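Local coordinates for Slr0280 protein (Synechocystis sp., PDB 5H3K) that is of unknown function but carries a NAGPA-type phosphodiester glycosidase domain and so may hydrolyse a sugar phosphodiester linkage, at residues G555-L558 with G559-A562; V474-V477 with G478-L481; T488-A491 with F492-F495; P421-I424 with P425-D428. One frame throughout, in Å; residues are numbered along the deposited sequence.

Contact 1: G555-L558 with G559-A562; sequences GASL and GEFA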
# COMPACT_ATOMS: atom_id res chain seq x y z
N GLY A 555 -17.14 -2.78 8.25
CA GLY A 555 -16.15 -1.74 8.00
C GLY A 555 -16.83 -0.38 8.13
O GLY A 555 -18.05 -0.29 8.28
N ALA A 556 -16.04 0.69 8.08
CA ALA A 556 -16.58 2.03 8.30
C ALA A 556 -17.33 2.56 7.09
O ALA A 556 -16.98 2.26 5.96
CB ALA A 556 -15.45 3.00 8.67
N SER A 557 -18.38 3.35 7.35
CA SER A 557 -18.97 4.20 6.33
C SER A 557 -18.03 5.38 6.12
O SER A 557 -17.08 5.55 6.88
CB SER A 557 -20.34 4.73 6.78
OG SER A 557 -20.19 5.63 7.87
N LEU A 558 -18.27 6.19 5.09
CA LEU A 558 -17.43 7.38 4.86
C LEU A 558 -17.47 8.35 6.05
O LEU A 558 -16.44 8.91 6.44
CB LEU A 558 -17.83 8.10 3.56
CG LEU A 558 -17.58 7.36 2.24
CD1 LEU A 558 -18.31 8.10 1.11
CD2 LEU A 558 -16.09 7.25 1.95
N GLY A 559 -18.66 8.56 6.62
CA GLY A 559 -18.78 9.44 7.77
C GLY A 559 -18.05 8.93 9.00
O GLY A 559 -17.40 9.70 9.73
N GLU A 560 -18.18 7.63 9.24
CA GLU A 560 -17.46 6.97 10.33
C GLU A 560 -15.95 7.07 10.14
O GLU A 560 -15.22 7.33 11.10
CB GLU A 560 -17.89 5.51 10.47
CG GLU A 560 -19.30 5.39 11.06
CD GLU A 560 -19.89 3.99 10.95
OE1 GLU A 560 -19.46 3.22 10.05
OE2 GLU A 560 -20.80 3.66 11.76
N PHE A 561 -15.48 6.87 8.91
CA PHE A 561 -14.05 6.96 8.64
C PHE A 561 -13.55 8.38 8.90
O PHE A 561 -12.47 8.55 9.47
CB PHE A 561 -13.75 6.50 7.20
CG PHE A 561 -12.27 6.28 6.93
CD1 PHE A 561 -11.47 5.62 7.85
CD2 PHE A 561 -11.71 6.72 5.73
CE1 PHE A 561 -10.10 5.42 7.60
CE2 PHE A 561 -10.35 6.51 5.47
CZ PHE A 561 -9.54 5.86 6.40
N ALA A 562 -14.33 9.39 8.52
CA ALA A 562 -13.98 10.78 8.84
C ALA A 562 -13.86 11.00 10.35
O ALA A 562 -12.95 11.69 10.81
CB ALA A 562 -15.00 11.73 8.24
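The flat carboxylate of Glu560 meets Ser557 through OE1, which takes the backbone N-H on its anti side, with the donor 20° out of the carboxylate plane. The bond from Ser557 N to Glu560 OE1 is 2.9 Å long and nearly straight, at 175°. The same OE1 is also salt-bridged to NH1 of Arg550, a group that in turn donates to the carbonyl of Gly555, so the loop before the helix is held to the carboxylate both directly and through the arginine. The other flat group, the ring of Phe561, leads away from the loop toward Ala533, Val545 and Asn575 on the neighbouring strands; its CB is the side-chain atom near Ala556 CB, at 4.2 Å.

The reciprocal bond runs from Glu560 N to Ser557 OG, at 3.1 Å. Together the two make a capping box, with Ser557 as the N-cap of helix 558-567. A chi1 of 68° places the hydroxyl between the serine's own N and carbonyl carbon, where it can face the first helical turn, while the extended glutamate passes alongside OG, its CG 3.3 Å from that oxygen. An alanine in place of Glu560 is likely to leave Ser557 N without its acceptor and Arg550 without this charged partner. Regular helical bonding starts at once: Phe561 N reaches Ser557 O at 2.9 Å, and Ala562 N reaches Leu558 O at 3.0 Å. Leu558, in the first turn, packs on Pro503, Leu513 and Asn575.

Contact 2: V474-V477 with G478-L481; sequences VLAV and GTTL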
# COMPACT_ATOMS: atom_id res chain seq x y z
N VAL A 474 -9.61 23.15 -37.70
CA VAL A 474 -8.83 23.76 -36.62
C VAL A 474 -7.47 23.08 -36.46
O VAL A 474 -6.45 23.74 -36.22
CB VAL A 474 -9.62 23.73 -35.29
CG1 VAL A 474 -8.77 24.22 -34.13
CG2 VAL A 474 -10.88 24.58 -35.41
N LEU A 475 -7.45 21.76 -36.59
CA LEU A 475 -6.21 20.98 -36.45
C LEU A 475 -5.74 20.36 -37.76
O LEU A 475 -5.53 19.15 -37.85
CB LEU A 475 -6.39 19.87 -35.41
CG LEU A 475 -6.68 20.33 -33.98
CD1 LEU A 475 -6.76 19.13 -33.03
CD2 LEU A 475 -5.64 21.33 -33.52
N ALA A 476 -5.57 21.20 -38.78
CA ALA A 476 -5.04 20.72 -40.06
C ALA A 476 -3.63 20.15 -39.92
O ALA A 476 -2.85 20.62 -39.08
CB ALA A 476 -5.05 21.85 -41.08
N VAL A 477 -3.30 19.15 -40.73
CA VAL A 477 -1.93 18.62 -40.79
C VAL A 477 -0.94 19.77 -41.04
O VAL A 477 -1.12 20.58 -41.96
CB VAL A 477 -1.79 17.52 -41.88
CG1 VAL A 477 -0.34 17.08 -42.06
CG2 VAL A 477 -2.69 16.32 -41.55
N GLY A 478 0.07 19.87 -40.18
CA GLY A 478 1.04 20.95 -40.29
C GLY A 478 0.86 22.04 -39.26
O GLY A 478 1.78 22.84 -39.03
N THR A 479 -0.31 22.08 -38.62
CA THR A 479 -0.58 23.10 -37.60
C THR A 479 0.36 22.95 -36.40
O THR A 479 0.60 21.82 -35.91
CB THR A 479 -2.05 23.05 -37.12
OG1 THR A 479 -2.92 23.14 -38.26
CG2 THR A 479 -2.36 24.21 -36.18
N THR A 480 0.91 24.07 -35.93
CA THR A 480 1.77 24.11 -34.75
C THR A 480 0.90 24.28 -33.49
O THR A 480 -0.08 25.02 -33.52
CB THR A 480 2.79 25.26 -34.87
OG1 THR A 480 3.77 24.91 -35.85
CG2 THR A 480 3.51 25.50 -33.55
N LEU A 481 1.24 23.58 -32.40
CA LEU A 481 0.42 23.62 -31.18
C LEU A 481 1.24 23.93 -29.94
O LEU A 481 2.38 23.47 -29.80
CB LEU A 481 -0.32 22.30 -30.96
CG LEU A 481 -1.27 21.78 -32.04
CD1 LEU A 481 -1.77 20.39 -31.66
CD2 LEU A 481 -2.44 22.72 -32.24
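Ala476 and Thr479 are the ends of a type II beta turn, with Val477 and Gly478 at its corners, in the loop that leads into strand 481-488.

Polar contacts converge on one oxygen. Ala476 O accepts the turn's own bond from Thr479 N at 3.0 Å and a second from Thr479 OG1 at 2.7 Å, both arriving from the same face of the carbonyl plane. The threonine thus grips the carbonyl with backbone and side chain together. Its hydroxyl lies anti to the carbonyl carbon and beside its own N (chi1 -54°), which brings the two donors close enough to share an acceptor. CG2, on the other branch, turns toward Val474 O at a loose 4.1 Å. The OG1 bond holds the rotation of the Thr479 side chain on a turn that is largely open to solvent. Gly478 and Thr479 are backbone-bonded with Val440, and Leu481 with Ser438, which ties the loop to the hairpin formed by strands 430-436 and 439-446.

Steric terms govern the corners. Gly478 has a phi of 104°, and a CB at this position would collide with Val477 O, the familiar reason for glycine at the third position of a type II turn.

Apolar contact joins Leu475 and Leu481, on either side of the turn in sequence. Both pack on Ile463 and Thr392, and their side chains cross at about a right angle, with Leu475 CD2 lying 3.7 Å from Leu481 CD2.

Contact 3: T488-A491 with F492-F495; sequences TPEA and FNAF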
# COMPACT_ATOMS: atom_id res chain seq x y z
N THR A 488 -6.62 23.90 -10.60
CA THR A 488 -7.49 24.66 -9.69
C THR A 488 -7.80 23.71 -8.54
O THR A 488 -8.10 22.54 -8.78
CB THR A 488 -8.80 25.09 -10.40
OG1 THR A 488 -8.48 25.94 -11.51
CG2 THR A 488 -9.71 25.85 -9.44
N PRO A 489 -7.70 24.18 -7.29
CA PRO A 489 -7.30 25.53 -6.82
C PRO A 489 -5.89 25.92 -7.25
O PRO A 489 -5.04 25.04 -7.41
CB PRO A 489 -7.34 25.40 -5.29
CG PRO A 489 -8.09 24.16 -4.98
CD PRO A 489 -7.99 23.26 -6.18
N GLU A 490 -5.65 27.21 -7.39
CA GLU A 490 -4.34 27.73 -7.80
C GLU A 490 -3.15 27.18 -7.02
O GLU A 490 -2.07 26.99 -7.58
CB GLU A 490 -4.36 29.26 -7.77
CG GLU A 490 -3.17 29.95 -8.45
CD GLU A 490 -3.08 29.67 -9.95
OE1 GLU A 490 -4.08 29.26 -10.58
OE2 GLU A 490 -1.97 29.87 -10.51
N ALA A 491 -3.33 26.92 -5.72
CA ALA A 491 -2.22 26.45 -4.90
C ALA A 491 -1.60 25.14 -5.39
O ALA A 491 -0.44 24.87 -5.11
CB ALA A 491 -2.64 26.31 -3.43
N PHE A 492 -2.38 24.34 -6.11
CA PHE A 492 -1.87 23.05 -6.59
C PHE A 492 -0.74 23.23 -7.59
O PHE A 492 0.11 22.36 -7.74
CB PHE A 492 -2.99 22.20 -7.19
CG PHE A 492 -3.71 21.35 -6.18
CD1 PHE A 492 -3.23 20.09 -5.86
CD2 PHE A 492 -4.86 21.80 -5.56
CE1 PHE A 492 -3.89 19.28 -4.92
CE2 PHE A 492 -5.53 21.01 -4.62
CZ PHE A 492 -5.04 19.76 -4.30
N ASN A 493 -0.72 24.37 -8.28
CA ASN A 493 0.33 24.62 -9.27
C ASN A 493 1.75 24.69 -8.69
O ASN A 493 2.75 24.57 -9.41
CB ASN A 493 0.01 25.86 -10.08
CG ASN A 493 -1.26 25.70 -10.87
OD1 ASN A 493 -1.31 24.94 -11.84
ND2 ASN A 493 -2.31 26.40 -10.45
N ALA A 494 1.83 24.89 -7.38
CA ALA A 494 3.13 24.96 -6.71
C ALA A 494 3.75 23.59 -6.47
O ALA A 494 4.95 23.50 -6.20
CB ALA A 494 3.00 25.72 -5.40
N PHE A 495 2.95 22.52 -6.55
CA PHE A 495 3.44 21.22 -6.07
C PHE A 495 3.71 20.24 -7.21
O PHE A 495 2.84 19.99 -8.04
CB PHE A 495 2.46 20.62 -5.06
CG PHE A 495 2.26 21.47 -3.83
CD1 PHE A 495 3.11 21.34 -2.74
CD2 PHE A 495 1.26 22.44 -3.79
CE1 PHE A 495 2.94 22.15 -1.59
CE2 PHE A 495 1.08 23.25 -2.65
CZ PHE A 495 1.92 23.10 -1.56
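Glu490 O is gripped twice by Asn493, whose backbone N donates at 3.0 Å and whose side-chain ND2 donates at 2.9 Å, both from the same face of the carbonyl plane. The ND2 bond is bent (142°), and the oxygen lies 24° out of the amide plane. With CG beside its own N (chi1 -63°), the asparagine turns its amide back over the 3-10 turn, where Phe492 N bonds to Pro489 O at 3.0 Å and Ala494 N to Ala491 O at 3.2 Å.

Apolar contact is made by Pro489, which follows a cis peptide bond and lies side by side with Phe492, its CD 3.5 Å from CD2 of the ring. Two carbonyl oxygens meet ring edges: Pro489 O sits in plane at that of Phe492, and Ala491 O comes to that of Phe495, 3.2 Å from CD2.

In the second shell, Ser487 N bonds to Asn493 OD1, and Arg486 salt-bridges Glu490 OE1. A leucine in place of Asn493 would probably leave Ser487 N without its acceptor and Glu490 O with a single donor. The turn links strands 481-488 and 497-500, and Phe492 and Phe495 lie against strands 369-373 and 379-392.

Contact 4: P421-I424 with P425-D428; sequences PSYI and PLSD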
# COMPACT_ATOMS: atom_id res chain seq x y z
N PRO A 421 3.28 3.44 -24.65
CA PRO A 421 3.66 3.49 -26.07
C PRO A 421 2.47 3.56 -27.02
O PRO A 421 2.65 4.01 -28.15
CB PRO A 421 4.41 2.16 -26.27
CG PRO A 421 4.92 1.81 -24.90
CD PRO A 421 3.81 2.24 -23.98
N SER A 422 1.28 3.15 -26.58
CA SER A 422 0.13 3.15 -27.48
C SER A 422 -1.18 3.56 -26.83
O SER A 422 -1.30 3.59 -25.61
CB SER A 422 -0.02 1.78 -28.16
OG SER A 422 -0.73 0.88 -27.34
N TYR A 423 -2.17 3.87 -27.67
CA TYR A 423 -3.52 4.14 -27.21
C TYR A 423 -4.52 3.25 -27.94
O TYR A 423 -4.44 3.08 -29.16
CB TYR A 423 -3.87 5.62 -27.42
CG TYR A 423 -5.33 5.91 -27.17
CD1 TYR A 423 -5.85 5.94 -25.88
CD2 TYR A 423 -6.21 6.16 -28.22
CE1 TYR A 423 -7.19 6.19 -25.64
CE2 TYR A 423 -7.55 6.42 -28.00
CZ TYR A 423 -8.04 6.44 -26.71
OH TYR A 423 -9.38 6.69 -26.49
N ILE A 424 -5.44 2.66 -27.19
CA ILE A 424 -6.54 1.88 -27.76
C ILE A 424 -7.82 2.61 -27.43
O ILE A 424 -8.05 2.96 -26.27
CB ILE A 424 -6.60 0.47 -27.13
CG1 ILE A 424 -5.31 -0.30 -27.41
CG2 ILE A 424 -7.81 -0.29 -27.65
CD1 ILE A 424 -5.21 -1.62 -26.68
N PRO A 425 -8.68 2.86 -28.45
CA PRO A 425 -9.86 3.71 -28.19
C PRO A 425 -10.75 3.15 -27.09
O PRO A 425 -10.96 1.94 -27.03
CB PRO A 425 -10.59 3.74 -29.55
CG PRO A 425 -9.97 2.68 -30.39
CD PRO A 425 -8.58 2.45 -29.86
N LEU A 426 -11.25 4.03 -26.23
CA LEU A 426 -12.05 3.62 -25.08
C LEU A 426 -13.53 3.82 -25.34
O LEU A 426 -14.37 3.40 -24.55
CB LEU A 426 -11.62 4.38 -23.83
CG LEU A 426 -10.22 4.15 -23.28
CD1 LEU A 426 -9.91 5.15 -22.17
CD2 LEU A 426 -10.07 2.72 -22.78
N SER A 427 -13.85 4.50 -26.43
CA SER A 427 -15.25 4.71 -26.83
C SER A 427 -15.35 4.60 -28.35
O SER A 427 -14.34 4.64 -29.05
CB SER A 427 -15.78 6.06 -26.36
OG SER A 427 -15.17 7.15 -27.06
N ASP A 428 -16.57 4.44 -28.87
CA ASP A 428 -16.77 4.38 -30.31
C ASP A 428 -16.73 5.76 -30.94
O ASP A 428 -17.00 6.77 -30.28
CB ASP A 428 -18.12 3.73 -30.66
CG ASP A 428 -18.21 2.29 -30.24
OD1 ASP A 428 -19.35 1.78 -30.17
OD2 ASP A 428 -17.15 1.67 -29.99
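The backbone stays extended from Tyr423 through Ile424 and Pro425, so the chain runs on beside the tyrosine ring and brings Leu426 N to the hydroxyl. Tyr423, with its ring anti to the backbone N (chi1 171°), lies alongside the residues that follow it. Pro425 N lies over one face of the ring; Pro425 CA is 3.6 Å from CE2 and, farther along, 3.5 Å from OH, while the proline's CB keeps 4.3 Å from CE2. The hydroxyl then takes the backbone N-H of Leu426, from N to OH 3.3 Å, a long and somewhat bent bond at 145°; this N-H also has a weak bond to Glu430 OE1.

The tyrosine hydroxyl thus bonds to the backbone of the residue three further on, a side-chain to main-chain link just after the short strand. The arrangement ends a small antiparallel pair, strand 422-423 with 454-455, and leads into strand 430-436 of the larger mixed sheet. The same hydroxyl is hydrogen-bonded to Glu430 OE2 and to Arg466 NH2, so a buried polar tip has three partners, and two of them come from that sheet. Leu446 touches both the tyrosine and the proline, and the ring of Tyr415 stacks on that of Tyr423.

Leu426 adds a looser apolar contact, its CG 4.3 Å from Tyr423 CE1, before packing on Val408 and Arg466. Ile424 takes the exposed side. Its CG2 branch rests 3.6 Å from Pro425 CD, where the two side chains cross obliquely.

Overall arrangement
The four contacts follow in series along the chain, none nesting in or crossing another. Contact 4 lies where strand 422-423 ends and the chain enters the loop to strand 430-436. Contact 2, about 14 Å away between nearest atoms, turns the loop after strand 460-466 into strand 481-488. That strand joins contact 2 to contact 3: Leu481 opens it and Thr488 ends it, and the nearest atoms of the two contacts lie about 18 Å apart. Contact 3 then carries the chain toward strand 497-500 within the same mixed sheet. Contact 1, about 17 Å from contact 3 between nearest atoms, starts helix 558-567 beside the eight-stranded antiparallel sheet.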